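Local coordinates for enoyl-CoA hydratase/isomerase (Mycobacterium avium, PDB 3P5M), which probably catalyses hydration or double-bond isomerisation of enoyl-CoA thioesters as a hexamer of the crotonase superfamily, at residues Gly101-Phe106 with Ser123-Ala128; Met135-Ala140 with Glu226-Leu231; Ala142-Leu147 with Trp171-His176. All coordinates share one frame; numbering follows the deposited sequence.

Interaction 1 (Gly101-Phe106 with Ser123-Ala128); sequences GAAVGF and SYFQLA
Tyr124 holds CG between its backbone N and carbonyl carbon (chi1 63°), which leans the phenol ring across toward Ala102 on the neighbouring strand. Ala102 CA sits over one ring face, displaced toward the rim, in a CH-pi contact 4.0 Å from the centroid. The methyl of the same residue reaches the phenol end, with Ala102 CB 3.3 Å from Tyr124 OH. Val104, with CG1 anti to its backbone N (chi1 178°), splits its two branches: CG1 meets Ala128 CB at 3.7 Å, whereas CG2 approaches Tyr124 CE1 at 4.0 Å. Gln126 lies alongside Val104, pointing the same way, and its NE2 is hydrogen-bonded to Ala160 O. Strands 102-104 and 124-126 run parallel and form part of the small second sheet of the crotonase fold, which strand 163-164 joins antiparallel to 124-126. Four backbone bonds zip them together. Tyr124 N donates to Gly101 O over 3.2 Å from 51° out of the carbonyl plane, whereas Gln126 N meets Ala103 O in the plane of the Ala103 carbonyl. Ala103 N to Tyr124 O (2.9 Å) and Gly105 N to Gln126 O (2.9 Å) approach nearly along the C=O axis. On the face opposite Ala102, Tyr124 and Val104, Ala103 CB approaches the Phe125 ring obliquely, 4.0 Å from CD1. Gly105, at positive phi, is the N-cap residue of helix 106-113.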
ATOM      1  N   GLY B 101     -21.768  -3.698  -8.914  1.00 13.05           N
ATOM      2  CA  GLY B 101     -21.566  -4.078 -10.306  1.00 12.50           C
ATOM      3  C   GLY B 101     -20.997  -2.992 -11.207  1.00 12.32           C
ATOM      4  O   GLY B 101     -20.287  -2.064 -10.746  1.00 11.89           O
ATOM      5  N   ALA B 102     -21.340  -3.091 -12.495  1.00 12.03           N
ATOM      6  CA  ALA B 102     -20.747  -2.234 -13.531  1.00 10.74           C
ATOM      7  C   ALA B 102     -21.236  -0.789 -13.463  1.00 10.26           C
ATOM      8  O   ALA B 102     -22.443  -0.542 -13.372  1.00 11.10           O
ATOM      9  CB  ALA B 102     -21.005  -2.843 -14.942  1.00  9.99           C
ATOM     10  N   ALA B 103     -20.286   0.147 -13.497  1.00  9.20           N
ATOM     11  CA  ALA B 103     -20.540   1.597 -13.772  1.00  8.56           C
ATOM     12  C   ALA B 103     -19.660   1.924 -14.966  1.00  8.55           C
ATOM     13  O   ALA B 103     -18.490   2.151 -14.801  1.00  8.45           O
ATOM     14  CB  ALA B 103     -20.152   2.468 -12.578  1.00  8.43           C
ATOM     15  N   VAL B 104     -20.239   1.899 -16.166  1.00  8.70           N
ATOM     16  CA  VAL B 104     -19.522   1.866 -17.433  1.00 10.02           C
ATOM     17  C   VAL B 104     -19.991   3.023 -18.308  1.00 10.98           C
ATOM     18  O   VAL B 104     -21.191   3.329 -18.372  1.00  9.80           O
ATOM     19  CB  VAL B 104     -19.830   0.522 -18.200  1.00 10.52           C
ATOM     20  CG1 VAL B 104     -19.140   0.463 -19.559  1.00 11.04           C
ATOM     21  CG2 VAL B 104     -19.458  -0.694 -17.342  1.00 10.80           C
ATOM     22  N   GLY B 105     -19.037   3.640 -18.999  1.00 11.32           N
ATOM     23  CA  GLY B 105     -19.362   4.749 -19.887  1.00 12.32           C
ATOM     24  C   GLY B 105     -19.983   5.872 -19.096  1.00 11.53           C
ATOM     25  O   GLY B 105     -19.428   6.271 -18.069  1.00 12.40           O
ATOM     26  N   PHE B 106     -21.129   6.372 -19.551  1.00 10.96           N
ATOM     27  CA  PHE B 106     -21.884   7.363 -18.753  1.00 10.44           C
ATOM     28  C   PHE B 106     -22.258   6.894 -17.327  1.00  9.80           C
ATOM     29  O   PHE B 106     -22.477   7.720 -16.444  1.00  9.31           O
ATOM     30  CB  PHE B 106     -23.174   7.824 -19.455  1.00  9.68           C
ATOM     31  CG  PHE B 106     -23.963   8.805 -18.625  1.00 10.02           C
ATOM     32  CD1 PHE B 106     -23.537  10.128 -18.508  1.00 10.54           C
ATOM     33  CD2 PHE B 106     -25.059   8.392 -17.888  1.00 10.21           C
ATOM     34  CE1 PHE B 106     -24.212  11.023 -17.711  1.00 10.52           C
ATOM     35  CE2 PHE B 106     -25.750   9.296 -17.093  1.00 10.39           C
ATOM     36  CZ  PHE B 106     -25.332  10.609 -17.019  1.00  9.94           C
ATOM     37  N   SER B 123     -17.737  -4.155  -7.399  1.00  9.85           N
ATOM     38  CA  SER B 123     -18.115  -3.072  -8.350  1.00  9.32           C
ATOM     39  C   SER B 123     -16.885  -2.597  -9.130  1.00  9.00           C
ATOM     40  O   SER B 123     -15.767  -2.932  -8.753  1.00  8.86           O
ATOM     41  CB  SER B 123     -18.898  -1.937  -7.696  1.00  8.50           C
ATOM     42  OG  SER B 123     -18.115  -1.156  -6.807  1.00  9.86           O
ATOM     43  N   TYR B 124     -17.101  -1.961 -10.285  1.00  8.45           N
ATOM     44  CA  TYR B 124     -15.998  -1.388 -11.073  1.00  8.77           C
ATOM     45  C   TYR B 124     -16.434  -0.215 -11.949  1.00  9.10           C
ATOM     46  O   TYR B 124     -17.633  -0.027 -12.239  1.00  8.82           O
ATOM     47  CB  TYR B 124     -15.326  -2.456 -11.950  1.00  8.46           C
ATOM     48  CG  TYR B 124     -16.215  -3.066 -12.994  1.00  8.59           C
ATOM     49  CD1 TYR B 124     -16.243  -2.550 -14.296  1.00  9.58           C
ATOM     50  CD2 TYR B 124     -17.022  -4.163 -12.701  1.00  8.70           C
ATOM     51  CE1 TYR B 124     -17.030  -3.123 -15.280  1.00 11.54           C
ATOM     52  CE2 TYR B 124     -17.832  -4.759 -13.694  1.00 10.96           C
ATOM     53  CZ  TYR B 124     -17.816  -4.231 -14.964  1.00 11.60           C
ATOM     54  OH  TYR B 124     -18.578  -4.787 -15.931  1.00 17.54           O
ATOM     55  N   PHE B 125     -15.429   0.536 -12.395  1.00 10.09           N
ATOM     56  CA  PHE B 125     -15.601   1.819 -13.082  1.00 10.27           C
ATOM     57  C   PHE B 125     -14.792   1.707 -14.352  1.00 11.21           C
ATOM     58  O   PHE B 125     -13.628   1.269 -14.334  1.00 11.78           O
ATOM     59  CB  PHE B 125     -15.103   2.942 -12.170  1.00 10.77           C
ATOM     60  CG  PHE B 125     -15.836   3.003 -10.850  1.00 10.12           C
ATOM     61  CD1 PHE B 125     -16.932   3.862 -10.675  1.00  9.55           C
ATOM     62  CD2 PHE B 125     -15.481   2.174  -9.817  1.00 10.37           C
ATOM     63  CE1 PHE B 125     -17.633   3.891  -9.476  1.00  9.62           C
ATOM     64  CE2 PHE B 125     -16.165   2.181  -8.621  1.00  8.83           C
ATOM     65  CZ  PHE B 125     -17.247   3.051  -8.437  1.00 11.38           C
ATOM     66  N   GLN B 126     -15.405   2.047 -15.481  1.00 10.66           N
ATOM     67  CA  GLN B 126     -14.753   1.763 -16.732  1.00 10.90           C
ATOM     68  C   GLN B 126     -15.256   2.699 -17.830  1.00 10.96           C
ATOM     69  O   GLN B 126     -16.456   2.869 -18.000  1.00 11.33           O
ATOM     70  CB  GLN B 126     -15.046   0.321 -17.150  1.00  9.94           C
ATOM     71  CG  GLN B 126     -14.331  -0.117 -18.449  1.00 10.07           C
ATOM     72  CD  GLN B 126     -14.876  -1.452 -19.015  1.00 13.46           C
ATOM     73  OE1 GLN B 126     -15.995  -1.837 -18.714  1.00 10.60           O
ATOM     74  NE2 GLN B 126     -14.072  -2.144 -19.826  1.00 11.05           N
ATOM     75  N   LEU B 127     -14.316   3.280 -18.565  1.00 10.85           N
ATOM     76  CA  LEU B 127     -14.642   4.091 -19.752  1.00 11.87           C
ATOM     77  C   LEU B 127     -14.519   3.168 -20.969  1.00 12.90           C
ATOM     78  O   LEU B 127     -13.495   3.153 -21.673  1.00 12.11           O
ATOM     79  CB  LEU B 127     -13.714   5.304 -19.848  1.00 10.67           C
ATOM     80  CG  LEU B 127     -13.699   6.270 -18.658  1.00  9.10           C
ATOM     81  CD1 LEU B 127     -12.722   7.452 -18.890  1.00  8.32           C
ATOM     82  CD2 LEU B 127     -15.107   6.796 -18.348  1.00 12.46           C
ATOM     83  N   ALA B 128     -15.542   2.348 -21.181  1.00 14.04           N
ATOM     84  CA  ALA B 128     -15.476   1.384 -22.278  1.00 16.80           C
ATOM     85  C   ALA B 128     -15.761   2.009 -23.644  1.00 18.40           C
ATOM     86  O   ALA B 128     -15.775   1.302 -24.637  1.00 21.01           O
ATOM     87  CB  ALA B 128     -16.400   0.184 -22.037  1.00 16.01           C
TER

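Interaction 2 (Met135-Ala140 with Glu226-Leu231); sequences MPDGGA and EGQLAL
Met135 and Gln228 run past each other in opposite directions, the thioether reaching to helix 217-231 and the amide to the loop. Gln228 bends at chi2 (77°), and this folds its amide back against the backbone of Met135, where both ends of the group are used. Met135 N donates to Gln228 OE1 over 3.0 Å, in the carbonyl plane and on a lone pair, with an almost straight N-H...O angle of 177°. In return Gln228 NE2 donates to Met135 O at 2.9 Å, this time tilted by 29° from the plane of the acceptor carbonyl. Met135 CG passes alongside the amide, 3.5 Å from Gln228 OE1. Beyond it the sulfur settles on the helix at Gly227, whose lack of a side chain lets it come against the backbone, with Met135 SD 3.7 Å from Gly227 CA. One turn further on, Leu231 points toward the loop, and its CD1 touches Met135 CB at 3.7 Å and also lies close to Met135 N. Thr205 of the third subunit packs on Met135 and Ala201 of the same subunit on Leu231, which places the contact beside a subunit boundary of the hexamer. The type I' turn Asp137-Ala140 is hydrogen-bonded to the same helix, Gln221 to Gly138 O and Gly139 N to Glu224. A water lies between Gln228 NE2 and Asp137 OD2, weakly bonded to each. Because one side-chain amide pairs with both the N-H and the C=O of a single residue, as a neighbouring strand would, it satisfies two buried backbone polar groups and fixes the rotation of the amide at the same time.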
ATOM      1  N   MET B 135     -15.818   8.278 -27.465  1.00 14.04           N
ATOM      2  CA  MET B 135     -15.011   8.972 -26.469  1.00 13.27           C
ATOM      3  C   MET B 135     -15.843   9.146 -25.193  1.00 12.68           C
ATOM      4  O   MET B 135     -17.062   8.888 -25.219  1.00 13.09           O
ATOM      5  CB  MET B 135     -14.609  10.352 -27.009  1.00 13.39           C
ATOM      6  CG  MET B 135     -15.764  11.354 -26.947  1.00 11.33           C
ATOM      7  SD  MET B 135     -15.327  12.974 -27.559  1.00 13.49           S
ATOM      8  CE  MET B 135     -14.199  13.519 -26.305  1.00 12.57           C
ATOM      9  N   PRO B 136     -15.197   9.565 -24.070  1.00 12.62           N
ATOM     10  CA  PRO B 136     -15.928   9.704 -22.801  1.00 12.93           C
ATOM     11  C   PRO B 136     -17.006  10.775 -22.945  1.00 14.00           C
ATOM     12  O   PRO B 136     -16.867  11.659 -23.788  1.00 12.25           O
ATOM     13  CB  PRO B 136     -14.840  10.127 -21.815  1.00 13.04           C
ATOM     14  CG  PRO B 136     -13.587   9.445 -22.363  1.00 13.24           C
ATOM     15  CD  PRO B 136     -13.730   9.598 -23.862  1.00 12.49           C
ATOM     16  N   ASP B 137     -18.081  10.660 -22.161  1.00 13.99           N
ATOM     17  CA  ASP B 137     -19.172  11.662 -22.155  1.00 14.36           C
ATOM     18  C   ASP B 137     -19.651  12.004 -20.730  1.00 13.77           C
ATOM     19  O   ASP B 137     -19.073  11.535 -19.731  1.00 13.81           O
ATOM     20  CB  ASP B 137     -20.359  11.166 -22.977  1.00 15.46           C
ATOM     21  CG  ASP B 137     -20.972   9.908 -22.406  1.00 19.74           C
ATOM     22  OD1 ASP B 137     -20.679   9.532 -21.237  1.00 22.03           O
ATOM     23  OD2 ASP B 137     -21.755   9.281 -23.129  1.00 25.76           O
ATOM     24  N   GLY B 138     -20.713  12.812 -20.642  1.00 12.68           N
ATOM     25  CA  GLY B 138     -21.245  13.235 -19.356  1.00  9.76           C
ATOM     26  C   GLY B 138     -20.420  14.334 -18.734  1.00  9.17           C
ATOM     27  O   GLY B 138     -20.851  14.945 -17.766  1.00  9.83           O
ATOM     28  N   GLY B 139     -19.246  14.606 -19.296  1.00  8.49           N
ATOM     29  CA  GLY B 139     -18.260  15.469 -18.678  1.00  8.40           C
ATOM     30  C   GLY B 139     -17.281  14.644 -17.821  1.00  8.29           C
ATOM     31  O   GLY B 139     -16.560  15.210 -17.006  1.00  8.22           O
ATOM     32  N   ALA B 140     -17.242  13.321 -18.010  1.00  8.29           N
ATOM     33  CA  ALA B 140     -16.173  12.480 -17.432  1.00  8.92           C
ATOM     34  C   ALA B 140     -14.749  13.082 -17.595  1.00  9.70           C
ATOM     35  O   ALA B 140     -13.899  12.971 -16.687  1.00  8.43           O
ATOM     36  CB  ALA B 140     -16.213  11.047 -18.029  1.00 10.03           C
ATOM     37  N   GLU B 226     -19.501  17.655 -29.115  1.00 14.62           N
ATOM     38  CA  GLU B 226     -19.043  17.812 -30.524  1.00 16.03           C
ATOM     39  C   GLU B 226     -18.256  16.597 -31.032  1.00 16.02           C
ATOM     40  O   GLU B 226     -18.432  16.163 -32.182  1.00 15.03           O
ATOM     41  CB  GLU B 226     -18.182  19.071 -30.706  1.00 16.43           C
ATOM     42  CG  GLU B 226     -17.827  19.300 -32.140  1.00 18.61           C
ATOM     43  CD  GLU B 226     -16.995  20.530 -32.366  1.00 23.19           C
ATOM     44  OE1 GLU B 226     -16.997  21.435 -31.512  1.00 25.73           O
ATOM     45  OE2 GLU B 226     -16.331  20.588 -33.419  1.00 27.11           O
ATOM     46  N   GLY B 227     -17.347  16.095 -30.183  1.00 15.15           N
ATOM     47  CA  GLY B 227     -16.557  14.928 -30.502  1.00 15.19           C
ATOM     48  C   GLY B 227     -17.397  13.682 -30.753  1.00 15.53           C
ATOM     49  O   GLY B 227     -17.172  12.973 -31.738  1.00 16.09           O
ATOM     50  N   GLN B 228     -18.373  13.418 -29.886  1.00 15.13           N
ATOM     51  CA  GLN B 228     -19.226  12.242 -30.085  1.00 15.14           C
ATOM     52  C   GLN B 228     -20.007  12.334 -31.396  1.00 14.82           C
ATOM     53  O   GLN B 228     -20.122  11.357 -32.107  1.00 13.50           O
ATOM     54  CB  GLN B 228     -20.185  12.006 -28.900  1.00 15.14           C
ATOM     55  CG  GLN B 228     -20.511  10.532 -28.701  1.00 13.72           C
ATOM     56  CD  GLN B 228     -19.323   9.808 -28.023  1.00 15.62           C
ATOM     57  OE1 GLN B 228     -18.255   9.637 -28.625  1.00 10.24           O
ATOM     58  NE2 GLN B 228     -19.489   9.459 -26.744  1.00 11.90           N
ATOM     59  N   LEU B 229     -20.528  13.525 -31.706  1.00 16.01           N
ATOM     60  CA  LEU B 229     -21.160  13.793 -33.005  1.00 16.60           C
ATOM     61  C   LEU B 229     -20.275  13.470 -34.192  1.00 15.83           C
ATOM     62  O   LEU B 229     -20.731  12.898 -35.174  1.00 15.69           O
ATOM     63  CB  LEU B 229     -21.610  15.261 -33.094  1.00 18.33           C
ATOM     64  CG  LEU B 229     -22.956  15.553 -32.415  1.00 20.95           C
ATOM     65  CD1 LEU B 229     -23.212  17.084 -32.385  1.00 24.92           C
ATOM     66  CD2 LEU B 229     -24.113  14.774 -33.104  1.00 20.56           C
ATOM     67  N   ALA B 230     -19.006  13.856 -34.118  1.00 15.20           N
ATOM     68  CA  ALA B 230     -18.080  13.541 -35.194  1.00 14.82           C
ATOM     69  C   ALA B 230     -17.735  12.047 -35.207  1.00 14.39           C
ATOM     70  O   ALA B 230     -17.588  11.436 -36.273  1.00 14.20           O
ATOM     71  CB  ALA B 230     -16.837  14.367 -35.068  1.00 15.46           C
ATOM     72  N   LEU B 231     -17.612  11.450 -34.016  1.00 13.81           N
ATOM     73  CA  LEU B 231     -17.149  10.053 -33.911  1.00 12.93           C
ATOM     74  C   LEU B 231     -18.153   9.028 -34.422  1.00 12.94           C
ATOM     75  O   LEU B 231     -17.753   8.048 -35.032  1.00 11.96           O
ATOM     76  CB  LEU B 231     -16.667   9.706 -32.493  1.00 12.02           C
ATOM     77  CG  LEU B 231     -15.345  10.346 -32.074  1.00 12.01           C
ATOM     78  CD1 LEU B 231     -15.011   9.895 -30.627  1.00 11.03           C
ATOM     79  CD2 LEU B 231     -14.219  10.012 -33.018  1.00  7.33           C
TER
HETATM   80  O   HOH W   1     -22.277  11.345 -25.816  1.00 21.25           O

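Interaction 3 (Ala142-Leu147 with Trp171-His176); sequences ALLPLL and WGMISH
Leu147 N donates to Leu144 O over 2.8 Å, a bond one turn long joining the two leucines that touch the loop of Met173. Leu147 does most of the touching. Its CB points toward the loop, and with CG beside the backbone N (chi1 -65°) the isobutyl group lies along the Gly172-Met173 backbone. Leu147 CD1 rests 3.7 Å from Met173 O, and Leu147 CB 4.0 Å from Gly172 O. Leu144 meets the side chain instead, placing CD2 4.2 Å from Met173 CG. No hydrogen bond crosses the contact; Leu147 O and Gly172 O, both acceptors, stand 3.3 Å apart. Gly172, at positive phi, ends helix 165-171 in a Schellman motif, and the turn directs the chain on to strand 176-177. At that end Ser175 OG, in the plane of the His176 ring, shares a hydrogen bond with ND1 and also bonds Val117 N. Arg155 of the fourth subunit bonds Ser175 O. Leu112 of helix 106-113 touches Leu144, Leu147 and Met173, while Met156 of helix 150-159 packs on Leu144 and Met173; both helices thus adjoin the contact, and Ile174 packs on Val117 and Ala119 of strand 116-119.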
ATOM      1  N   ALA B 142     -13.670  16.079 -17.555  1.00 11.14           N
ATOM      2  CA  ALA B 142     -13.410  17.117 -16.544  1.00 10.76           C
ATOM      3  C   ALA B 142     -13.509  16.570 -15.139  1.00 10.42           C
ATOM      4  O   ALA B 142     -12.766  17.027 -14.271  1.00 11.09           O
ATOM      5  CB  ALA B 142     -14.387  18.290 -16.701  1.00 10.99           C
ATOM      6  N   LEU B 143     -14.394  15.598 -14.898  1.00  9.51           N
ATOM      7  CA  LEU B 143     -14.557  15.045 -13.538  1.00  8.99           C
ATOM      8  C   LEU B 143     -13.353  14.226 -13.098  1.00  8.30           C
ATOM      9  O   LEU B 143     -12.770  14.485 -12.060  1.00  8.21           O
ATOM     10  CB  LEU B 143     -15.810  14.152 -13.406  1.00  9.21           C
ATOM     11  CG  LEU B 143     -17.200  14.781 -13.635  1.00  9.38           C
ATOM     12  CD1 LEU B 143     -18.265  13.706 -13.732  1.00 12.37           C
ATOM     13  CD2 LEU B 143     -17.502  15.697 -12.466  1.00  8.11           C
ATOM     14  N   LEU B 144     -12.984  13.246 -13.900  1.00  7.99           N
ATOM     15  CA  LEU B 144     -11.890  12.335 -13.553  1.00  8.16           C
ATOM     16  C   LEU B 144     -10.513  12.960 -13.171  1.00  8.04           C
ATOM     17  O   LEU B 144      -9.910  12.562 -12.160  1.00  8.64           O
ATOM     18  CB  LEU B 144     -11.791  11.225 -14.619  1.00  8.09           C
ATOM     19  CG  LEU B 144     -12.800  10.063 -14.506  1.00  9.86           C
ATOM     20  CD1 LEU B 144     -12.951   9.247 -15.802  1.00 10.67           C
ATOM     21  CD2 LEU B 144     -12.309   9.117 -13.427  1.00  8.84           C
ATOM     22  N   PRO B 145     -10.009  13.946 -13.929  1.00  8.52           N
ATOM     23  CA  PRO B 145      -8.681  14.447 -13.520  1.00  8.07           C
ATOM     24  C   PRO B 145      -8.618  15.081 -12.112  1.00  8.71           C
ATOM     25  O   PRO B 145      -7.570  15.013 -11.449  1.00  8.65           O
ATOM     26  CB  PRO B 145      -8.366  15.509 -14.584  1.00  8.14           C
ATOM     27  CG  PRO B 145      -9.112  15.083 -15.805  1.00  9.12           C
ATOM     28  CD  PRO B 145     -10.436  14.522 -15.233  1.00  9.57           C
ATOM     29  N   LEU B 146      -9.719  15.682 -11.659  1.00  9.11           N
ATOM     30  CA  LEU B 146      -9.771  16.274 -10.314  1.00 10.62           C
ATOM     31  C   LEU B 146     -10.049  15.194  -9.269  1.00 10.16           C
ATOM     32  O   LEU B 146     -10.208  15.486  -8.097  1.00 10.11           O
ATOM     33  CB  LEU B 146     -10.823  17.424 -10.260  1.00 11.40           C
ATOM     34  CG  LEU B 146     -10.365  18.789 -10.818  1.00 14.65           C
ATOM     35  CD1 LEU B 146      -9.248  19.355  -9.957  1.00 17.51           C
ATOM     36  CD2 LEU B 146      -9.881  18.692 -12.293  1.00 17.90           C
ATOM     37  N   LEU B 147     -10.148  13.942  -9.704  1.00  9.91           N
ATOM     38  CA  LEU B 147     -10.321  12.823  -8.769  1.00  9.18           C
ATOM     39  C   LEU B 147      -9.040  12.007  -8.655  1.00  9.98           C
ATOM     40  O   LEU B 147      -8.572  11.736  -7.530  1.00 10.78           O
ATOM     41  CB  LEU B 147     -11.500  11.933  -9.214  1.00  9.08           C
ATOM     42  CG  LEU B 147     -12.872  12.613  -9.159  1.00  9.59           C
ATOM     43  CD1 LEU B 147     -13.974  11.711  -9.688  1.00 10.86           C
ATOM     44  CD2 LEU B 147     -13.194  13.043  -7.738  1.00 12.87           C
ATOM     45  N   TRP B 171      -7.000   5.329  -5.431  1.00  8.85           N
ATOM     46  CA  TRP B 171      -6.746   6.428  -6.330  1.00  8.09           C
ATOM     47  C   TRP B 171      -7.443   7.695  -5.903  1.00  8.05           C
ATOM     48  O   TRP B 171      -7.113   8.744  -6.421  1.00  8.06           O
ATOM     49  CB  TRP B 171      -7.271   6.063  -7.728  1.00  8.04           C
ATOM     50  CG  TRP B 171      -6.411   5.076  -8.482  1.00  8.09           C
ATOM     51  CD1 TRP B 171      -5.321   4.356  -8.007  1.00  8.17           C
ATOM     52  CD2 TRP B 171      -6.598   4.671  -9.832  1.00  8.09           C
ATOM     53  NE1 TRP B 171      -4.806   3.579  -9.013  1.00  8.21           N
ATOM     54  CE2 TRP B 171      -5.565   3.747 -10.142  1.00  8.17           C
ATOM     55  CE3 TRP B 171      -7.516   5.034 -10.837  1.00  8.06           C
ATOM     56  CZ2 TRP B 171      -5.449   3.143 -11.416  1.00  8.21           C
ATOM     57  CZ3 TRP B 171      -7.386   4.437 -12.086  1.00  8.10           C
ATOM     58  CH2 TRP B 171      -6.348   3.506 -12.365  1.00  8.18           C
ATOM     59  N   GLY B 172      -8.463   7.593  -5.046  1.00  8.16           N
ATOM     60  CA  GLY B 172      -9.267   8.793  -4.653  1.00  8.02           C
ATOM     61  C   GLY B 172     -10.372   9.126  -5.647  1.00  9.44           C
ATOM     62  O   GLY B 172     -10.903  10.273  -5.657  1.00  7.95           O
ATOM     63  N   MET B 173     -10.757   8.113  -6.469  1.00  9.04           N
ATOM     64  CA  MET B 173     -11.858   8.283  -7.414  1.00  8.59           C
ATOM     65  C   MET B 173     -13.189   8.382  -6.701  1.00  8.34           C
ATOM     66  O   MET B 173     -14.071   9.106  -7.117  1.00  8.41           O
ATOM     67  CB  MET B 173     -11.941   7.083  -8.386  1.00  8.77           C
ATOM     68  CG  MET B 173     -12.838   7.310  -9.621  1.00  7.92           C
ATOM     69  SD  MET B 173     -13.241   5.792 -10.583  1.00  8.80           S
ATOM     70  CE  MET B 173     -11.597   5.516 -11.252  1.00  7.98           C
ATOM     71  N   ILE B 174     -13.330   7.604  -5.638  1.00  8.27           N
ATOM     72  CA  ILE B 174     -14.584   7.447  -4.931  1.00  7.96           C
ATOM     73  C   ILE B 174     -14.362   7.678  -3.441  1.00  8.01           C
ATOM     74  O   ILE B 174     -13.273   7.393  -2.929  1.00  8.20           O
ATOM     75  CB  ILE B 174     -15.222   6.025  -5.210  1.00  7.99           C
ATOM     76  CG1 ILE B 174     -14.218   4.901  -4.929  1.00  9.88           C
ATOM     77  CG2 ILE B 174     -15.712   5.974  -6.686  1.00  7.98           C
ATOM     78  CD1 ILE B 174     -14.856   3.481  -4.886  1.00  8.07           C
ATOM     79  N   SER B 175     -15.383   8.165  -2.744  1.00  8.04           N
ATOM     80  CA  SER B 175     -15.230   8.493  -1.328  1.00  8.10           C
ATOM     81  C   SER B 175     -15.232   7.273  -0.387  1.00  8.17           C
ATOM     82  O   SER B 175     -14.539   7.286   0.607  1.00  8.22           O
ATOM     83  CB  SER B 175     -16.314   9.467  -0.909  1.00  8.13           C
ATOM     84  OG  SER B 175     -17.577   8.836  -1.042  1.00  9.03           O
ATOM     85  N   HIS B 176     -15.969   6.218  -0.746  1.00  8.17           N
ATOM     86  CA  HIS B 176     -16.186   5.046   0.146  1.00  8.26           C
ATOM     87  C   HIS B 176     -16.005   3.710  -0.505  1.00  8.48           C
ATOM     88  O   HIS B 176     -16.486   3.464  -1.642  1.00  8.32           O
ATOM     89  CB  HIS B 176     -17.582   5.071   0.762  1.00  8.33           C
ATOM     90  CG  HIS B 176     -17.765   6.153   1.785  1.00  8.38           C
ATOM     91  ND1 HIS B 176     -17.932   7.474   1.437  1.00  8.34           N
ATOM     92  CD2 HIS B 176     -17.764   6.112   3.140  1.00  8.48           C
ATOM     93  CE1 HIS B 176     -18.062   8.200   2.537  1.00  8.66           C
ATOM     94  NE2 HIS B 176     -17.949   7.400   3.583  1.00  8.51           N
TER

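In the fold
Interaction 1 closes before the other two open, and interaction 3 is nested inside the loop closed by interaction 2. Centres of interactions 1 and 2 are about 16 Å apart, of interactions 1 and 3 about 14 Å, of interactions 2 and 3 about 19 Å. Phe106 packs on Asp137 and Gly138, Leu127 on Pro136 and Leu144, and Phe125 on Met173 and Ile174. Interaction 1 thus touches both others, reaching interaction 2 through residues just past its strands; helix 106-113 starts in interaction 1 and touches interactions 2 and 3. In crotonase relatives the start of the corresponding helix supplies an oxyanion-hole N-H, so interactions 1 and 2 probably flank the active site. All three lie near neighbouring subunits.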